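Glutathione S-transferase 1 (Ascaris suum, PDB 4Q5F) catalyses the conjugation of reduced glutathione to a wide range of hydrophobic electrophiles and can also act as a glutathione peroxidase. Local coordinates at residues L26-R31 with A211-T216; S102-F107 with V165-L170; D109-L114 with A177-L182; V171-L176 with E198-L203. All coordinates share one frame; numbering follows the deposited sequence.

In the fold
Three of the four contacts share helix 167-182, and together they illustrate how chemistry follows position in a two-domain GST. Contacts 2 and 3 lie about 14 Å apart between centres and join this helix to helix 94-114. Both are buried and rely on aromatic rings: edge-to-face in contact 2, CH-pi and sulfur-aromatic in contact 3. Contact 4, also largely buried, packs the same helix on helix 191-201 but combines a small apolar patch with a salt bridge and a water. Contact 1 is only partly buried and purely ionic across the domain seam. It meets contact 4 directly, through the salt bridge between Arg213 and Asp174.

Contact 1: residues L26-R31 with A211-T216; sequences LGEGAR and AERPKT. With GSH (glutathione), chain E.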
# COMPACT_ATOMS: atom_id res chain seq x y z
N LEU B 26 -4.64 -8.51 -10.02
CA LEU B 26 -3.44 -7.95 -9.41
C LEU B 26 -2.18 -8.41 -10.13
O LEU B 26 -1.16 -7.71 -10.13
CB LEU B 26 -3.36 -8.35 -7.94
CG LEU B 26 -4.45 -7.82 -7.00
CD1 LEU B 26 -4.29 -8.44 -5.62
CD2 LEU B 26 -4.40 -6.30 -6.91
N GLY B 27 -2.24 -9.60 -10.73
CA GLY B 27 -1.09 -10.17 -11.40
C GLY B 27 -0.68 -9.40 -12.64
O GLY B 27 0.50 -9.32 -12.97
N GLU B 28 -1.67 -8.84 -13.33
CA GLU B 28 -1.44 -8.17 -14.61
C GLU B 28 -0.44 -7.02 -14.49
O GLU B 28 0.29 -6.72 -15.44
CB GLU B 28 -2.76 -7.63 -15.16
CG GLU B 28 -2.69 -7.12 -16.59
CD GLU B 28 -2.32 -8.22 -17.58
OE1 GLU B 28 -2.57 -9.41 -17.28
OE2 GLU B 28 -1.78 -7.89 -18.66
N GLY B 29 -0.43 -6.37 -13.34
CA GLY B 29 0.49 -5.28 -13.09
C GLY B 29 1.92 -5.70 -13.34
O GLY B 29 2.66 -5.03 -14.06
N ALA B 30 2.32 -6.82 -12.74
CA ALA B 30 3.66 -7.36 -12.92
C ALA B 30 3.92 -7.71 -14.38
O ALA B 30 4.98 -7.38 -14.92
CB ALA B 30 3.85 -8.58 -12.04
N ARG B 31 2.97 -8.39 -15.01
CA ARG B 31 3.09 -8.77 -16.42
C ARG B 31 3.37 -7.56 -17.29
O ARG B 31 4.28 -7.58 -18.12
CB ARG B 31 1.81 -9.45 -16.90
CG ARG B 31 1.48 -10.76 -16.20
CD ARG B 31 0.14 -11.30 -16.66
NE ARG B 31 -0.24 -12.52 -15.95
CZ ARG B 31 -1.42 -12.75 -15.38
NH1 ARG B 31 -2.39 -11.84 -15.41
NH2 ARG B 31 -1.64 -13.91 -14.77
N ALA B 211 -2.69 -6.88 -27.13
CA ALA B 211 -3.25 -7.56 -28.30
C ALA B 211 -3.18 -9.08 -28.17
O ALA B 211 -4.07 -9.79 -28.63
CB ALA B 211 -2.54 -7.09 -29.56
N GLU B 212 -2.12 -9.57 -27.53
CA GLU B 212 -1.82 -11.00 -27.50
C GLU B 212 -2.30 -11.67 -26.22
O GLU B 212 -2.57 -12.87 -26.20
CB GLU B 212 -0.31 -11.24 -27.63
CG GLU B 212 0.35 -10.46 -28.76
CD GLU B 212 1.87 -10.58 -28.74
OE1 GLU B 212 2.41 -11.22 -27.82
OE2 GLU B 212 2.52 -10.02 -29.65
N ARG B 213 -2.38 -10.90 -25.13
CA ARG B 213 -2.69 -11.47 -23.82
C ARG B 213 -4.06 -12.14 -23.83
O ARG B 213 -4.93 -11.77 -24.62
CB ARG B 213 -2.63 -10.40 -22.74
CG ARG B 213 -3.67 -9.30 -22.89
CD ARG B 213 -3.58 -8.32 -21.73
NE ARG B 213 -4.60 -7.27 -21.81
CZ ARG B 213 -4.75 -6.30 -20.93
NH1 ARG B 213 -3.95 -6.22 -19.87
NH2 ARG B 213 -5.71 -5.39 -21.09
N PRO B 214 -4.27 -13.13 -22.95
CA PRO B 214 -5.55 -13.85 -22.93
C PRO B 214 -6.72 -12.95 -22.59
O PRO B 214 -6.63 -12.12 -21.68
CB PRO B 214 -5.35 -14.89 -21.82
CG PRO B 214 -3.88 -15.03 -21.66
CD PRO B 214 -3.32 -13.67 -21.96
N LYS B 215 -7.83 -13.12 -23.31
CA LYS B 215 -9.06 -12.41 -23.01
C LYS B 215 -9.72 -13.04 -21.79
O LYS B 215 -10.13 -14.20 -21.83
CB LYS B 215 -10.01 -12.47 -24.21
CG LYS B 215 -9.43 -11.88 -25.49
N THR B 216 -9.79 -12.28 -20.70
CA THR B 216 -10.37 -12.75 -19.45
C THR B 216 -11.40 -11.72 -18.99
O THR B 216 -11.37 -10.58 -19.43
CB THR B 216 -9.29 -12.95 -18.38
OG1 THR B 216 -8.62 -11.70 -18.13
CG2 THR B 216 -8.27 -13.98 -18.84
N1 GSH E . -2.72 -7.42 -0.63
CA1 GSH E . -2.53 -8.51 -1.53
C1 GSH E . -1.71 -8.04 -2.72
O11 GSH E . -0.97 -8.84 -3.34
O12 GSH E . -1.78 -6.84 -3.09
CB1 GSH E . -3.88 -9.02 -2.00
CG1 GSH E . -3.69 -10.32 -2.79
CD1 GSH E . -5.04 -11.03 -3.03
OE1 GSH E . -6.04 -10.63 -2.47
N2 GSH E . -5.09 -12.17 -3.91
CA2 GSH E . -6.31 -12.87 -4.16
C2 GSH E . -6.14 -14.33 -3.76
O2 GSH E . -5.02 -14.81 -3.68
CB2 GSH E . -6.64 -12.83 -5.63
SG2 GSH E . -6.81 -11.16 -6.17
N3 GSH E . -7.31 -15.15 -3.51
CA3 GSH E . -7.17 -16.53 -3.13
C3 GSH E . -7.18 -16.65 -1.60
O31 GSH E . -7.08 -15.62 -0.89
O32 GSH E . -7.29 -17.79 -1.07
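The seam between the thioredoxin-like domain and the helical domain is bridged here by a salt bridge between Glu28, on the first turn of helix 27-37, and Arg213, just past the end of helix 204-212. Arg213 NH1 donates to Glu28 OE2 over 3.0 Å, at an N-H...O angle of 154°. The two flat groups are steeply inclined, with the guanidinium and carboxylate planes 73° apart. The oxygen lies in the plane of the guanidinium, at its edge, and the nitrogen comes in from above the carboxylate. A bend at chi2 of Glu28 (63°) turns the carboxylate so that its two oxygens face different arginines, and Glu28 CG itself passes 3.6 Å from Arg213 NH1. The Arg213 chain, by contrast, runs extended from CG to NE, so that NH1, with CD alongside, reaches the acid.

Within the helix, one turn on, Arg31 NH1 grips the other oxygen, Glu28 OE1, at 3.1 Å, meeting it almost along its C-O direction. The result is a salt-bridge network in which one carboxylate of the GST N-terminal domain serves an arginine of its own helix and another from the C-terminal domain. Trp209 NE1 adds a further hydrogen bond to Glu28 OE2, and Arg213 NH1 also pairs with Asp174. Arg31 is steadied in turn by Asp43 and by the carbonyls of Phe21 and Ile23.

Leu26, at the start of the segment, is part of the glutathione pocket: its CD1 packs 3.5 Å from CG1 of the bound glutathione, while its backbone N is hydrogen-bonded to the hydroxyl of Tyr20.

Contact 2: residues S102-F107 with V165-L170; sequences SIFDQF and VTWADL
Phe104 and Trp167 form a T-shaped (edge-to-face) aromatic pair that carries the tight part of this contact between helix 94-114 and the start of helix 167-182. The six-membered ring of Trp167 turns an edge to the face of Phe104, with ring centroids 5.0 Å apart and planes inclined at 64°. Trp167 CZ3 stands over the Phe104 ring near its rim and approaches Phe104 CG to 3.6 Å; the next atom along the indole edge, CH2, lies 3.8 Å from Phe104 CD2. With CG anti to the backbone N (chi1 -175°), the Phe104 ring projects toward the other helix. The CB of Trp167 does not itself point at helix 94-114, yet with CG between N and the carbonyl carbon (chi1 62°) the far end of the indole swings to Phe104.

The packing is looser at Ala168. Its CB lies 4.2 Å from Phe104 CB and 4.3 Å from Ile103 CG2, methyl and methylene contacts. Even this looser part is buried; Phe60 of the second subunit also packs on Ile103. No polar group helps to join the two segments. Within segment 165-170, Thr166, the N-cap residue of helix 167-182, donates its backbone N-H to Asp169 OD2 at 2.8 Å, one half of a capping box such as is well known at the start of this helix in cytosolic GSTs. The other Asp169 oxygen, OD1, is hydrogen-bonded to the hydroxyl of Tyr196.

Around the pair, Phe104 also rests on Val171 and Ile172, one turn further along helix 167-182, while Ile103 reaches Leu148 and Phe151 of helix 129-155.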
# COMPACT_ATOMS: atom_id res chain seq x y z
N SER B 102 3.64 7.46 -4.11
CA SER B 102 2.58 8.29 -3.55
C SER B 102 1.31 8.20 -4.40
O SER B 102 0.22 7.96 -3.87
CB SER B 102 3.03 9.74 -3.45
OG SER B 102 2.10 10.51 -2.71
N ILE B 103 1.44 8.38 -5.70
CA ILE B 103 0.27 8.39 -6.57
C ILE B 103 -0.37 7.01 -6.65
O ILE B 103 -1.59 6.90 -6.79
CB ILE B 103 0.61 8.91 -7.99
CG1 ILE B 103 -0.66 9.02 -8.85
CG2 ILE B 103 1.62 8.00 -8.68
CD1 ILE B 103 -1.69 10.01 -8.31
N PHE B 104 0.44 5.96 -6.56
CA PHE B 104 -0.11 4.61 -6.62
C PHE B 104 -0.85 4.26 -5.34
O PHE B 104 -1.85 3.54 -5.38
CB PHE B 104 0.98 3.57 -6.89
CG PHE B 104 0.44 2.18 -7.09
CD1 PHE B 104 -0.19 1.83 -8.27
CD2 PHE B 104 0.54 1.23 -6.08
CE1 PHE B 104 -0.70 0.56 -8.45
CE2 PHE B 104 0.03 -0.04 -6.26
CZ PHE B 104 -0.59 -0.38 -7.45
N ASP B 105 -0.37 4.76 -4.21
CA ASP B 105 -1.06 4.56 -2.93
C ASP B 105 -2.43 5.24 -2.95
O ASP B 105 -3.38 4.73 -2.36
CB ASP B 105 -0.23 5.11 -1.77
CG ASP B 105 0.84 4.14 -1.30
OD1 ASP B 105 0.89 2.99 -1.80
OD2 ASP B 105 1.63 4.52 -0.41
N GLN B 106 -2.52 6.39 -3.61
CA GLN B 106 -3.80 7.08 -3.72
C GLN B 106 -4.72 6.28 -4.64
O GLN B 106 -5.92 6.18 -4.38
CB GLN B 106 -3.61 8.50 -4.27
CG GLN B 106 -4.90 9.30 -4.34
CD GLN B 106 -5.55 9.49 -2.98
OE1 GLN B 106 -4.87 9.50 -1.95
NE2 GLN B 106 -6.87 9.63 -2.96
N PHE B 107 -4.16 5.73 -5.70
CA PHE B 107 -4.90 4.84 -6.58
C PHE B 107 -5.37 3.62 -5.81
O PHE B 107 -6.47 3.12 -6.03
CB PHE B 107 -4.03 4.42 -7.77
CG PHE B 107 -4.50 3.16 -8.45
CD1 PHE B 107 -5.57 3.20 -9.33
CD2 PHE B 107 -3.88 1.95 -8.20
CE1 PHE B 107 -6.00 2.05 -9.96
CE2 PHE B 107 -4.32 0.79 -8.82
CZ PHE B 107 -5.38 0.84 -9.70
N VAL B 165 7.57 6.77 -18.80
CA VAL B 165 6.64 5.87 -18.12
C VAL B 165 7.26 5.23 -16.87
O VAL B 165 8.46 4.95 -16.84
CB VAL B 165 6.14 4.77 -19.09
CG1 VAL B 165 7.20 3.68 -19.29
CG2 VAL B 165 4.83 4.17 -18.59
N THR B 166 6.44 5.02 -15.85
CA THR B 166 6.85 4.30 -14.64
C THR B 166 5.89 3.14 -14.39
O THR B 166 4.88 3.00 -15.07
CB THR B 166 6.86 5.22 -13.41
OG1 THR B 166 5.53 5.68 -13.12
CG2 THR B 166 7.78 6.42 -13.63
N TRP B 167 6.21 2.30 -13.41
CA TRP B 167 5.40 1.12 -13.13
C TRP B 167 4.02 1.50 -12.62
O TRP B 167 3.05 0.77 -12.85
CB TRP B 167 6.10 0.20 -12.13
CG TRP B 167 6.34 0.80 -10.77
CD1 TRP B 167 7.49 1.41 -10.34
CD2 TRP B 167 5.43 0.84 -9.67
NE1 TRP B 167 7.34 1.83 -9.04
CE2 TRP B 167 6.09 1.49 -8.61
CE3 TRP B 167 4.12 0.40 -9.48
CZ2 TRP B 167 5.48 1.71 -7.37
CZ3 TRP B 167 3.52 0.61 -8.26
CH2 TRP B 167 4.19 1.26 -7.22
N ALA B 168 3.92 2.63 -11.93
CA ALA B 168 2.63 3.11 -11.44
C ALA B 168 1.72 3.45 -12.62
O ALA B 168 0.52 3.18 -12.58
CB ALA B 168 2.82 4.33 -10.55
N ASP B 169 2.30 4.03 -13.66
CA ASP B 169 1.54 4.37 -14.86
C ASP B 169 0.95 3.12 -15.50
O ASP B 169 -0.22 3.10 -15.89
CB ASP B 169 2.44 5.08 -15.88
CG ASP B 169 2.95 6.42 -15.37
OD1 ASP B 169 2.13 7.22 -14.87
OD2 ASP B 169 4.17 6.67 -15.46
N LEU B 170 1.76 2.07 -15.61
CA LEU B 170 1.34 0.84 -16.26
C LEU B 170 0.18 0.16 -15.53
O LEU B 170 -0.79 -0.28 -16.16
CB LEU B 170 2.52 -0.13 -16.35
CG LEU B 170 3.75 0.36 -17.12
CD1 LEU B 170 4.89 -0.64 -17.02
CD2 LEU B 170 3.40 0.63 -18.58

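Contact 3: residues D109-L114 with A177-L182; sequences DFMAEL and ASWESL. With GSH (glutathione), chain C.
Trp179, on helix 167-182, lays its indole against Met111 and Leu114 near the end of helix 94-114, and its atoms can be followed outward. From CB the chain points toward the opposing helix and brings the ring system to two different partners, one oblique at the pyrrole end and one over a face. CD1, the first ring carbon on the pyrrole side, faces Met111 CE at 3.8 Å. At the next atom, NE1, Met111 SD comes to 3.4 Å. The sulfur lies obliquely to the five-membered ring, 58° off its normal, a Met-aromatic contact. Bends at chi2 and chi3 of Met111 bring sulfur and terminal methyl together to this end of the indole.

Across the ring fusion, CD2 has Leu114 CD1 4.0 Å away, with that methyl over the centre of the indole. At the far rim, CZ2 and CH2 meet Leu114 CB, each at 3.7 Å. This methylene sits over the face of the six-membered ring, 25° off its normal, as a CH-pi contact. The opposite face is taken by Leu182 CD1, from the next helical turn, so the indole is sandwiched between two leucines. Phe118 packs on both Trp179 and Leu182, and Phe186 on Trp179.

On the outer side of helix 94-114, Asp109 reaches the glutathione held by the second subunit and accepts a hydrogen bond from its amino group N1. One helix thus presents an apolar side to the subunit interior and a carboxylate to the partner's active site; inward, the contact probably rests mainly on dispersion, with a CH-pi component at Leu114.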
# COMPACT_ATOMS: atom_id res chain seq x y z
N ASP B 109 -6.07 3.57 -2.58
CA ASP B 109 -7.19 4.01 -1.75
C ASP B 109 -8.48 4.01 -2.56
O ASP B 109 -9.53 3.58 -2.08
CB ASP B 109 -6.95 5.42 -1.20
CG ASP B 109 -5.93 5.45 -0.07
OD1 ASP B 109 -5.61 4.37 0.48
OD2 ASP B 109 -5.46 6.55 0.28
N PHE B 110 -8.40 4.51 -3.78
CA PHE B 110 -9.53 4.53 -4.70
C PHE B 110 -10.04 3.11 -4.94
O PHE B 110 -11.23 2.84 -4.83
CB PHE B 110 -9.11 5.17 -6.03
CG PHE B 110 -10.23 5.29 -7.03
CD1 PHE B 110 -11.55 5.38 -6.63
CD2 PHE B 110 -9.94 5.32 -8.38
CE1 PHE B 110 -12.56 5.49 -7.56
CE2 PHE B 110 -10.95 5.43 -9.32
CZ PHE B 110 -12.26 5.52 -8.90
N MET B 111 -9.12 2.20 -5.26
CA MET B 111 -9.46 0.81 -5.50
C MET B 111 -10.10 0.16 -4.28
O MET B 111 -10.94 -0.73 -4.41
CB MET B 111 -8.21 0.02 -5.90
CG MET B 111 -7.69 0.31 -7.31
SD MET B 111 -8.84 -0.19 -8.60
CE MET B 111 -9.62 1.37 -8.99
N ALA B 112 -9.68 0.59 -3.09
CA ALA B 112 -10.19 0.03 -1.85
C ALA B 112 -11.69 0.28 -1.70
O ALA B 112 -12.38 -0.42 -0.96
CB ALA B 112 -9.43 0.59 -0.66
N GLU B 113 -12.19 1.29 -2.41
CA GLU B 113 -13.61 1.62 -2.38
C GLU B 113 -14.37 0.72 -3.34
O GLU B 113 -15.43 0.19 -3.02
CB GLU B 113 -13.84 3.08 -2.78
CG GLU B 113 -12.90 4.10 -2.14
CD GLU B 113 -13.53 4.83 -0.96
OE1 GLU B 113 -14.34 4.21 -0.24
OE2 GLU B 113 -13.22 6.02 -0.77
N LEU B 114 -13.80 0.53 -4.53
CA LEU B 114 -14.48 -0.15 -5.63
C LEU B 114 -14.46 -1.67 -5.53
O LEU B 114 -15.49 -2.32 -5.66
CB LEU B 114 -13.85 0.26 -6.96
CG LEU B 114 -13.96 1.72 -7.38
CD1 LEU B 114 -13.26 1.92 -8.71
CD2 LEU B 114 -15.40 2.17 -7.46
N ALA B 177 -8.71 1.25 -17.13
CA ALA B 177 -9.24 0.80 -18.41
C ALA B 177 -10.24 -0.33 -18.22
O ALA B 177 -11.29 -0.36 -18.85
CB ALA B 177 -8.11 0.36 -19.32
N SER B 178 -9.90 -1.27 -17.34
CA SER B 178 -10.76 -2.41 -17.07
C SER B 178 -12.04 -1.99 -16.35
O SER B 178 -13.12 -2.47 -16.67
CB SER B 178 -10.01 -3.46 -16.23
OG SER B 178 -8.88 -3.95 -16.92
N TRP B 179 -11.90 -1.09 -15.38
CA TRP B 179 -13.05 -0.60 -14.63
C TRP B 179 -14.01 0.17 -15.52
O TRP B 179 -15.20 0.27 -15.22
CB TRP B 179 -12.59 0.27 -13.46
CG TRP B 179 -12.30 -0.52 -12.23
CD1 TRP B 179 -11.06 -0.84 -11.74
CD2 TRP B 179 -13.25 -1.12 -11.34
NE1 TRP B 179 -11.19 -1.59 -10.60
CE2 TRP B 179 -12.52 -1.77 -10.33
CE3 TRP B 179 -14.65 -1.15 -11.31
CZ2 TRP B 179 -13.15 -2.46 -9.30
CZ3 TRP B 179 -15.26 -1.83 -10.28
CH2 TRP B 179 -14.52 -2.48 -9.28
N GLU B 180 -13.48 0.72 -16.60
CA GLU B 180 -14.30 1.44 -17.57
C GLU B 180 -15.33 0.50 -18.20
O GLU B 180 -16.35 0.94 -18.72
CB GLU B 180 -13.42 2.06 -18.66
CG GLU B 180 -14.10 3.16 -19.45
CD GLU B 180 -13.22 3.72 -20.56
OE1 GLU B 180 -12.00 3.46 -20.54
OE2 GLU B 180 -13.75 4.42 -21.44
N SER B 181 -15.04 -0.80 -18.13
CA SER B 181 -15.91 -1.82 -18.71
C SER B 181 -17.02 -2.24 -17.76
O SER B 181 -18.07 -2.72 -18.19
CB SER B 181 -15.08 -3.04 -19.11
OG SER B 181 -13.94 -2.66 -19.86
N LEU B 182 -16.80 -2.05 -16.46
CA LEU B 182 -17.78 -2.42 -15.44
C LEU B 182 -18.73 -1.27 -15.14
O LEU B 182 -19.85 -1.48 -14.67
CB LEU B 182 -17.07 -2.81 -14.14
CG LEU B 182 -16.44 -4.19 -14.07
CD1 LEU B 182 -15.21 -4.15 -13.17
CD2 LEU B 182 -17.44 -5.21 -13.55
N1 GSH C . -3.95 6.69 2.32
CA1 GSH C . -3.64 7.82 3.11
C1 GSH C . -2.29 7.62 3.76
O11 GSH C . -1.56 8.61 4.02
O12 GSH C . -1.89 6.46 4.04
CB1 GSH C . -4.71 7.99 4.17
CG1 GSH C . -4.54 9.34 4.87
CD1 GSH C . -5.77 9.66 5.74
OE1 GSH C . -6.73 8.92 5.72
N2 GSH C . -5.77 10.85 6.55
CA2 GSH C . -6.89 11.20 7.37
C2 GSH C . -7.28 12.63 7.03
O2 GSH C . -6.48 13.34 6.44
CB2 GSH C . -6.52 11.12 8.83
SG2 GSH C . -5.94 9.50 9.22
N3 GSH C . -8.57 13.15 7.41
CA3 GSH C . -8.93 14.51 7.08
C3 GSH C . -9.51 14.57 5.67
O31 GSH C . -9.38 13.59 4.89
O32 GSH C . -10.13 15.59 5.29

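Contact 4: residues V171-L176 with E198-L203; sequences VITDSL and EHVREL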
# COMPACT_ATOMS: atom_id res chain seq x y z
N VAL B 171 0.28 0.08 -14.21
CA VAL B 171 -0.73 -0.61 -13.41
C VAL B 171 -2.01 0.20 -13.31
O VAL B 171 -3.11 -0.35 -13.42
CB VAL B 171 -0.20 -0.92 -11.99
CG1 VAL B 171 -1.27 -1.62 -11.15
CG2 VAL B 171 1.05 -1.78 -12.07
N ILE B 172 -1.87 1.50 -13.08
CA ILE B 172 -3.02 2.38 -12.91
C ILE B 172 -3.90 2.39 -14.16
O ILE B 172 -5.10 2.13 -14.08
CB ILE B 172 -2.57 3.82 -12.57
CG1 ILE B 172 -2.05 3.88 -11.14
CG2 ILE B 172 -3.73 4.82 -12.73
CD1 ILE B 172 -1.33 5.17 -10.78
N THR B 173 -3.29 2.68 -15.30
CA THR B 173 -4.03 2.82 -16.55
C THR B 173 -4.72 1.52 -16.97
O THR B 173 -5.81 1.55 -17.55
CB THR B 173 -3.12 3.30 -17.69
OG1 THR B 173 -2.00 2.42 -17.81
CG2 THR B 173 -2.63 4.71 -17.42
N ASP B 174 -4.08 0.39 -16.70
CA ASP B 174 -4.68 -0.90 -17.04
C ASP B 174 -5.92 -1.15 -16.20
O ASP B 174 -6.95 -1.59 -16.71
CB ASP B 174 -3.68 -2.04 -16.83
CG ASP B 174 -4.23 -3.39 -17.25
OD1 ASP B 174 -4.34 -3.63 -18.47
OD2 ASP B 174 -4.56 -4.20 -16.36
N SER B 175 -5.81 -0.87 -14.90
CA SER B 175 -6.91 -1.08 -13.97
C SER B 175 -8.08 -0.15 -14.30
O SER B 175 -9.23 -0.59 -14.35
CB SER B 175 -6.45 -0.86 -12.53
OG SER B 175 -5.26 -1.58 -12.27
N LEU B 176 -7.77 1.13 -14.50
CA LEU B 176 -8.79 2.11 -14.86
C LEU B 176 -9.49 1.70 -16.16
O LEU B 176 -10.71 1.79 -16.27
CB LEU B 176 -8.17 3.49 -15.04
CG LEU B 176 -7.64 4.19 -13.78
CD1 LEU B 176 -7.06 5.55 -14.15
CD2 LEU B 176 -8.73 4.35 -12.74
N GLU B 198 -4.95 6.38 -22.87
CA GLU B 198 -4.76 6.11 -24.29
C GLU B 198 -3.27 6.07 -24.61
O GLU B 198 -2.80 5.19 -25.34
CB GLU B 198 -5.43 7.19 -25.14
CG GLU B 198 -5.49 6.87 -26.63
CD GLU B 198 -5.83 8.08 -27.47
OE1 GLU B 198 -4.95 8.96 -27.63
OE2 GLU B 198 -6.97 8.17 -27.98
N HIS B 199 -2.53 7.02 -24.05
CA HIS B 199 -1.10 7.15 -24.31
C HIS B 199 -0.32 5.92 -23.86
O HIS B 199 0.35 5.26 -24.67
CB HIS B 199 -0.55 8.39 -23.61
CG HIS B 199 0.91 8.64 -23.85
ND1 HIS B 199 1.37 9.76 -24.51
CD2 HIS B 199 2.00 7.92 -23.51
CE1 HIS B 199 2.69 9.71 -24.57
NE2 HIS B 199 3.10 8.61 -23.97
N VAL B 200 -0.39 5.61 -22.56
CA VAL B 200 0.37 4.51 -21.97
C VAL B 200 0.11 3.20 -22.71
O VAL B 200 1.03 2.43 -22.96
CB VAL B 200 0.00 4.34 -20.48
CG1 VAL B 200 0.72 3.12 -19.86
CG2 VAL B 200 0.31 5.62 -19.70
N ARG B 201 -1.15 2.96 -23.07
CA ARG B 201 -1.53 1.70 -23.70
C ARG B 201 -1.22 1.69 -25.19
O ARG B 201 -1.36 0.66 -25.85
CB ARG B 201 -3.01 1.42 -23.44
CG ARG B 201 -3.27 1.01 -21.99
CD ARG B 201 -4.71 1.26 -21.57
NE ARG B 201 -5.66 0.38 -22.24
CZ ARG B 201 -5.88 -0.88 -21.90
NH1 ARG B 201 -5.21 -1.44 -20.90
NH2 ARG B 201 -6.77 -1.60 -22.57
N GLU B 202 -0.79 2.83 -25.72
CA GLU B 202 -0.32 2.91 -27.10
C GLU B 202 1.20 2.76 -27.17
O GLU B 202 1.78 2.73 -28.26
CB GLU B 202 -0.75 4.23 -27.75
CG GLU B 202 -2.18 4.20 -28.27
CD GLU B 202 -2.62 5.53 -28.85
OE1 GLU B 202 -1.82 6.49 -28.82
OE2 GLU B 202 -3.77 5.62 -29.33
N LEU B 203 1.85 2.65 -26.01
CA LEU B 203 3.27 2.32 -25.97
C LEU B 203 3.47 0.98 -26.67
O LEU B 203 2.72 0.04 -26.40
CB LEU B 203 3.77 2.25 -24.53
CG LEU B 203 3.92 3.57 -23.78
CD1 LEU B 203 4.16 3.33 -22.30
CD2 LEU B 203 5.06 4.40 -24.37
O HOH W 1 -7.00 -3.30 -19.32
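Two side-chain pairs set helix 167-182 against the end of helix 191-201, one meeting at a slant and the other nearly at a right angle. Thr173 and Val200, whose CA atoms are the nearest across the contact, form the slanted pair, with both branches of each engaged. Thr173 OG1 lies 3.5 Å from Val200 CG1, and Thr173 CG2 lies 3.8 Å from Val200 CG2. The hydroxyl occupies the position between the backbone N and the carbonyl carbon (chi1 55°), where it can bond to the carbonyl of Asp169 one turn back; its polar end is therefore satisfied within its own helix while its flank packs on the valine.

Asp174 and Arg201, in contrast, cross at nearly a right angle. Arg201 bends at chi3 (68°), which turns the guanidinium so that its NH1 edge meets the acid. Asp174 OD1 is near the guanidinium plane, 3.4 Å from Arg201 NH1, and the two flat groups are inclined by 39°. A water beside the pair donates to Asp174 OD1 at 2.8 Å and to Asp174 O at 3.1 Å, and takes a weak hydrogen bond from Arg201 NH1 at 3.0 Å.

The stronger ionic partner of Asp174 is Arg213, beyond this contact, so a single carboxylate faces two arginines. At its length the bridge to Arg201 is loose and probably works mainly through charge, with the water adding a second link, weak on the arginine side. Such a pair of cations would be expected to favour the ionised form of Asp174.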